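Local coordinates for E2A dna-binding protein (Human adenovirus 5, PDB 2WB0) that binds single-stranded DNA and, by forming multimers, unwinds the template without ATP during elongation of viral strand-displacement replication, at residues Gln76-Ser81 with Glu320-Val325; Lys10-Ala15 with Phe32-Asp37. One frame throughout, in Å; residues are numbered along the deposited sequence.

Interactions 1 and 2 lie on the same side of the molecule's centre, about 20 and 25 Å from it, and their own centres are about 13 Å apart. Both involve a helix of the N-terminal helical region meeting a loop. They join directly through their helices: Leu79 CD1 of 76-81 lies 3.8 Å from Ala14 CB of 10-15, so helix 64-83 packs on helix 7-21. Leu79 points away from 320-325, which shows that helix 64-83 uses different sides for the two neighbours. Interaction 2 is local, within the first forty residues, whereas interaction 1 brings in a loop from 239 residues further on. Neither adjoins the two zinc sites.

Interaction 1 of 2, residues Gln76-Ser81 with Glu320-Val325; sequences QAYLQS and ELPRMV
Met324 lies across Tyr78 of helix 64-83 and can be traced atom by atom. Its CB is 3.3 Å from Tyr78 CE1. With chi1 at -166°, CG stands anti to the backbone N and over one ring face. This CH-pi contact puts Met324 CG 4.0 Å from the Tyr78 centroid, 14° off the normal. The same CG is 3.7 Å from Ala77 CB. SD continues above the same face, 5.2 Å from the centroid, while meeting Ala77 CB. Bends at chi2 and chi3 bring CE back near Tyr78 CZ and OH. Leu321 CD2 covers the opposite face in a second CH-pi contact, 3.6 Å from the Tyr78 centroid, and Pro322 O lies in the ring plane, 3.4 Å from Tyr78 CE1. The ring is held between the Leu321 methyl and the Met324 thioether chain. The Tyr78 hydroxyl is hydrogen-bonded to Arg311 NE and a water that donates to Met324 O, 3.0 Å away. One turn on, Ser81 CB packs on Pro322 CB, while Ser81 OG bonds back to Ala77 O at 2.9 Å. The geometry is that of a Met-aromatic contact with CH-pi packing on both ring faces, laying the loop after helix 300-315 on the helical domain.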
loop_
_atom_site.group_PDB
_atom_site.type_symbol
_atom_site.label_atom_id
_atom_site.label_comp_id
_atom_site.label_asym_id
_atom_site.label_seq_id
_atom_site.Cartn_x
_atom_site.Cartn_y
_atom_site.Cartn_z
ATOM N N GLN A 76 -2.763 -9.670 -13.127
ATOM C CA GLN A 76 -3.847 -9.032 -13.867
ATOM C C GLN A 76 -3.410 -7.861 -14.715
ATOM O O GLN A 76 -3.798 -7.750 -15.882
ATOM C CB GLN A 76 -4.981 -8.608 -12.910
ATOM C CG GLN A 76 -6.290 -8.281 -13.755
ATOM C CD GLN A 76 -7.371 -7.648 -12.952
ATOM O OE1 GLN A 76 -8.534 -8.090 -12.963
ATOM N NE2 GLN A 76 -7.006 -6.652 -12.222
ATOM N N ALA A 77 -2.614 -6.964 -14.164
ATOM C CA ALA A 77 -2.200 -5.833 -14.941
ATOM C C ALA A 77 -1.330 -6.243 -16.139
ATOM O O ALA A 77 -1.386 -5.595 -17.213
ATOM C CB ALA A 77 -1.447 -4.847 -14.044
ATOM N N TYR A 78 -0.487 -7.256 -15.932
ATOM C CA TYR A 78 0.419 -7.700 -17.033
ATOM C C TYR A 78 -0.382 -8.400 -18.127
ATOM O O TYR A 78 -0.148 -8.169 -19.325
ATOM C CB TYR A 78 1.558 -8.577 -16.489
ATOM C CG TYR A 78 2.675 -7.693 -15.972
ATOM C CD1 TYR A 78 3.425 -6.879 -16.856
ATOM C CD2 TYR A 78 3.003 -7.681 -14.633
ATOM C CE1 TYR A 78 4.460 -6.024 -16.389
ATOM C CE2 TYR A 78 4.054 -6.823 -14.133
ATOM C CZ TYR A 78 4.747 -5.986 -15.013
ATOM O OH TYR A 78 5.716 -5.162 -14.561
ATOM N N LEU A 79 -1.363 -9.178 -17.724
ATOM C CA LEU A 79 -2.247 -9.853 -18.670
ATOM C C LEU A 79 -3.058 -8.866 -19.496
ATOM O O LEU A 79 -3.107 -8.972 -20.727
ATOM C CB LEU A 79 -3.197 -10.763 -17.901
ATOM C CG LEU A 79 -3.251 -12.268 -17.845
ATOM C CD1 LEU A 79 -2.270 -13.118 -18.744
ATOM C CD2 LEU A 79 -3.280 -12.721 -16.425
ATOM N N GLN A 80 -3.628 -7.850 -18.842
ATOM C CA GLN A 80 -4.324 -6.779 -19.548
ATOM C C GLN A 80 -3.393 -6.046 -20.528
ATOM O O GLN A 80 -3.757 -5.835 -21.707
ATOM C CB GLN A 80 -4.926 -5.796 -18.526
ATOM C CG GLN A 80 -6.125 -6.397 -17.822
ATOM C CD GLN A 80 -6.797 -5.375 -16.852
ATOM O OE1 GLN A 80 -6.377 -4.225 -16.761
ATOM N NE2 GLN A 80 -7.829 -5.824 -16.140
ATOM N N SER A 81 -2.205 -5.640 -20.055
ATOM C CA SER A 81 -1.207 -5.047 -20.927
ATOM C C SER A 81 -0.837 -5.970 -22.112
ATOM O O SER A 81 -0.842 -5.504 -23.231
ATOM C CB SER A 81 0.038 -4.554 -20.156
ATOM O OG SER A 81 -0.328 -3.649 -19.068
ATOM N N GLU A 320 8.539 -11.755 -23.549
ATOM C CA GLU A 320 8.701 -10.326 -23.200
ATOM C C GLU A 320 7.729 -9.958 -22.077
ATOM O O GLU A 320 6.676 -10.599 -21.926
ATOM C CB GLU A 320 8.391 -9.370 -24.344
ATOM C CG GLU A 320 9.589 -8.919 -25.083
ATOM C CD GLU A 320 9.658 -9.655 -26.373
ATOM O OE1 GLU A 320 10.597 -10.462 -26.562
ATOM O OE2 GLU A 320 8.724 -9.460 -27.186
ATOM N N LEU A 321 8.109 -8.939 -21.310
ATOM C CA LEU A 321 7.270 -8.408 -20.227
ATOM C C LEU A 321 6.597 -7.193 -20.871
ATOM O O LEU A 321 7.274 -6.340 -21.349
ATOM C CB LEU A 321 8.173 -7.885 -19.094
ATOM C CG LEU A 321 7.869 -7.805 -17.595
ATOM C CD1 LEU A 321 8.220 -6.443 -16.960
ATOM C CD2 LEU A 321 6.559 -8.432 -17.111
ATOM N N PRO A 322 5.264 -7.124 -20.909
ATOM C CA PRO A 322 4.634 -5.912 -21.468
ATOM C C PRO A 322 4.990 -4.662 -20.633
ATOM O O PRO A 322 5.369 -4.789 -19.422
ATOM C CB PRO A 322 3.120 -6.183 -21.301
ATOM C CG PRO A 322 2.996 -7.578 -21.022
ATOM C CD PRO A 322 4.272 -8.132 -20.509
ATOM N N ARG A 323 4.895 -3.504 -21.267
ATOM C CA ARG A 323 4.849 -2.242 -20.555
ATOM C C ARG A 323 3.687 -2.280 -19.539
ATOM O O ARG A 323 2.565 -2.743 -19.855
ATOM C CB ARG A 323 4.613 -1.144 -21.549
ATOM C CG ARG A 323 4.727 0.268 -21.027
ATOM C CD ARG A 323 4.829 1.199 -22.191
ATOM N NE ARG A 323 4.195 2.454 -21.833
ATOM C CZ ARG A 323 4.780 3.389 -21.086
ATOM N NH1 ARG A 323 6.048 3.234 -20.638
ATOM N NH2 ARG A 323 4.112 4.493 -20.798
ATOM N N MET A 324 3.933 -1.809 -18.311
ATOM C CA MET A 324 2.833 -1.819 -17.298
ATOM C C MET A 324 3.139 -0.635 -16.449
ATOM O O MET A 324 4.213 -0.570 -15.840
ATOM C CB MET A 324 2.845 -3.143 -16.486
ATOM C CG MET A 324 1.553 -3.444 -15.620
ATOM S SD MET A 324 1.472 -2.343 -14.200
ATOM C CE MET A 324 2.650 -3.143 -13.139
ATOM N N VAL A 325 2.270 0.362 -16.469
ATOM C CA VAL A 325 2.502 1.607 -15.759
ATOM C C VAL A 325 1.621 1.641 -14.508
ATOM O O VAL A 325 0.385 1.643 -14.615
ATOM C CB VAL A 325 2.072 2.836 -16.648
ATOM C CG1 VAL A 325 2.218 4.202 -15.901
ATOM C CG2 VAL A 325 2.820 2.804 -18.015
HETATM O O HOH W 1 6.134 -2.794 -15.319
#

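Interaction 2 of 2, residues Lys10-Ala15 with Phe32-Asp37; sequences KGMEAA and FKLLPD
Gln38 OE1 accepts the backbone N-H groups of both Lys33 and Leu35, a double grip on the loop whose backbone, at Lys33 and Leu34, meets Met12 of helix 7-21. Between those two donors, Leu34 adopts left-handed helical backbone angles (phi 55°), evidence of a sharp change in chain direction there. Met12 makes the largest single contribution. Its CG is anti to the carbonyl carbon, and further bends at chi2 and chi3 curl the chain so that sulfur and methyl both face the loop backbone. Met12 SD sits 3.7 Å from Lys33 C and 3.9 Å from Leu34 CB, whereas Met12 CE reaches past them to Phe32 O at 3.3 Å. The sulfur also makes a Met-aromatic contact with Phe32, 5.1 Å from the ring centroid and 63° off the normal, an oblique approach. One turn along the helix, Ala15 CB meets the same ring obliquely, 3.4 Å from Phe32 CE2. Leu34 N lies 3.4 Å above the plane of the Phe32 ring and offset toward its rim, so the loop folds back over its own aromatic side chain. Leu34 CD1 packs 3.9 Å from Gly11 CA; with no side chain at Gly11, the leucine can lie directly against the helix backbone. Across the two segments the contact is van der Waals packing; Trp8 NE1, also from helix 7-21, is hydrogen-bonded to Lys33 O. After helix 26-31 the loop touches helix 7-21 through Phe32, Lys33 and Leu34, then turns away from it toward helix 40-53, whose Ala41 and Leu42 touch Phe32, while helix 64-83 packs on Ala14.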
loop_
_atom_site.group_PDB
_atom_site.type_symbol
_atom_site.label_atom_id
_atom_site.label_comp_id
_atom_site.label_asym_id
_atom_site.label_seq_id
_atom_site.Cartn_x
_atom_site.Cartn_y
_atom_site.Cartn_z
ATOM N N LYS A 10 -7.546 -12.730 -26.756
ATOM C CA LYS A 10 -6.091 -12.923 -26.627
ATOM C C LYS A 10 -5.738 -13.017 -25.116
ATOM O O LYS A 10 -5.067 -13.967 -24.675
ATOM C CB LYS A 10 -5.378 -11.778 -27.295
ATOM C CG LYS A 10 -3.893 -11.723 -26.978
ATOM C CD LYS A 10 -3.186 -10.702 -27.784
ATOM C CE LYS A 10 -1.685 -10.948 -27.708
ATOM N NZ LYS A 10 -1.040 -9.660 -28.032
ATOM N N GLY A 11 -6.272 -12.081 -24.320
ATOM C CA GLY A 11 -6.204 -12.148 -22.837
ATOM C C GLY A 11 -6.667 -13.460 -22.285
ATOM O O GLY A 11 -5.989 -14.089 -21.422
ATOM N N MET A 12 -7.844 -13.902 -22.729
ATOM C CA MET A 12 -8.436 -15.109 -22.178
ATOM C C MET A 12 -7.522 -16.314 -22.416
ATOM O O MET A 12 -7.403 -17.188 -21.582
ATOM C CB MET A 12 -9.832 -15.359 -22.768
ATOM C CG MET A 12 -10.907 -14.411 -22.163
ATOM S SD MET A 12 -11.306 -15.009 -20.497
ATOM C CE MET A 12 -12.231 -16.502 -20.745
ATOM N N GLU A 13 -6.927 -16.375 -23.598
ATOM C CA GLU A 13 -6.057 -17.491 -23.938
ATOM C C GLU A 13 -4.833 -17.586 -23.001
ATOM O O GLU A 13 -4.529 -18.678 -22.442
ATOM C CB GLU A 13 -5.594 -17.315 -25.390
ATOM C CG GLU A 13 -4.787 -18.507 -25.932
ATOM C CD GLU A 13 -4.197 -18.198 -27.344
ATOM O OE1 GLU A 13 -3.833 -17.021 -27.624
ATOM O OE2 GLU A 13 -4.120 -19.123 -28.177
ATOM N N ALA A 14 -4.177 -16.463 -22.838
ATOM C CA ALA A 14 -2.961 -16.334 -21.990
ATOM C C ALA A 14 -3.320 -16.731 -20.554
ATOM O O ALA A 14 -2.599 -17.544 -19.898
ATOM C CB ALA A 14 -2.467 -14.948 -22.062
ATOM N N ALA A 15 -4.495 -16.274 -20.096
ATOM C CA ALA A 15 -4.896 -16.472 -18.706
ATOM C C ALA A 15 -5.218 -17.930 -18.513
ATOM O O ALA A 15 -4.819 -18.559 -17.528
ATOM C CB ALA A 15 -6.137 -15.531 -18.328
ATOM N N PHE A 32 -13.781 -17.835 -15.011
ATOM C CA PHE A 32 -12.974 -16.655 -15.329
ATOM C C PHE A 32 -13.337 -16.037 -16.705
ATOM O O PHE A 32 -13.429 -16.757 -17.718
ATOM C CB PHE A 32 -11.494 -17.054 -15.302
ATOM C CG PHE A 32 -10.570 -15.912 -15.486
ATOM C CD1 PHE A 32 -10.266 -15.075 -14.392
ATOM C CD2 PHE A 32 -9.988 -15.659 -16.720
ATOM C CE1 PHE A 32 -9.410 -13.995 -14.557
ATOM C CE2 PHE A 32 -9.110 -14.594 -16.895
ATOM C CZ PHE A 32 -8.817 -13.757 -15.811
ATOM N N LYS A 33 -13.476 -14.717 -16.764
ATOM C CA LYS A 33 -13.899 -13.980 -17.975
ATOM C C LYS A 33 -13.060 -12.725 -18.165
ATOM O O LYS A 33 -13.457 -11.791 -18.867
ATOM C CB LYS A 33 -15.399 -13.581 -17.899
ATOM C CG LYS A 33 -16.419 -14.730 -17.924
ATOM C CD LYS A 33 -16.277 -15.668 -19.181
ATOM C CE LYS A 33 -17.387 -16.771 -19.164
ATOM N NZ LYS A 33 -17.360 -17.603 -20.520
ATOM N N LEU A 34 -11.863 -12.715 -17.575
ATOM C CA LEU A 34 -10.952 -11.582 -17.699
ATOM C C LEU A 34 -11.608 -10.256 -17.266
ATOM O O LEU A 34 -11.275 -9.215 -17.768
ATOM C CB LEU A 34 -10.481 -11.499 -19.143
ATOM C CG LEU A 34 -9.037 -11.251 -19.555
ATOM C CD1 LEU A 34 -8.887 -10.228 -20.756
ATOM C CD2 LEU A 34 -7.989 -11.116 -18.479
ATOM N N LEU A 35 -12.553 -10.305 -16.336
ATOM C CA LEU A 35 -13.237 -9.107 -15.911
ATOM C C LEU A 35 -12.480 -8.447 -14.759
ATOM O O LEU A 35 -11.763 -9.134 -14.039
ATOM C CB LEU A 35 -14.616 -9.501 -15.405
ATOM C CG LEU A 35 -15.879 -9.413 -16.295
ATOM C CD1 LEU A 35 -15.815 -8.747 -17.629
ATOM C CD2 LEU A 35 -16.797 -10.569 -16.223
ATOM N N PRO A 36 -12.668 -7.136 -14.582
ATOM C CA PRO A 36 -11.744 -6.414 -13.693
ATOM C C PRO A 36 -11.773 -6.886 -12.230
ATOM O O PRO A 36 -10.740 -6.860 -11.597
ATOM C CB PRO A 36 -12.177 -4.953 -13.827
ATOM C CG PRO A 36 -13.262 -4.857 -14.863
ATOM C CD PRO A 36 -13.476 -6.239 -15.438
ATOM N N ASP A 37 -12.907 -7.360 -11.716
ATOM C CA ASP A 37 -12.951 -7.844 -10.305
ATOM C C ASP A 37 -12.576 -9.328 -10.153
ATOM O O ASP A 37 -12.557 -9.891 -9.046
ATOM C CB ASP A 37 -14.305 -7.501 -9.597
ATOM C CG ASP A 37 -15.425 -8.532 -9.852
ATOM O OD1 ASP A 37 -15.453 -9.312 -10.853
ATOM O OD2 ASP A 37 -16.371 -8.522 -9.019
#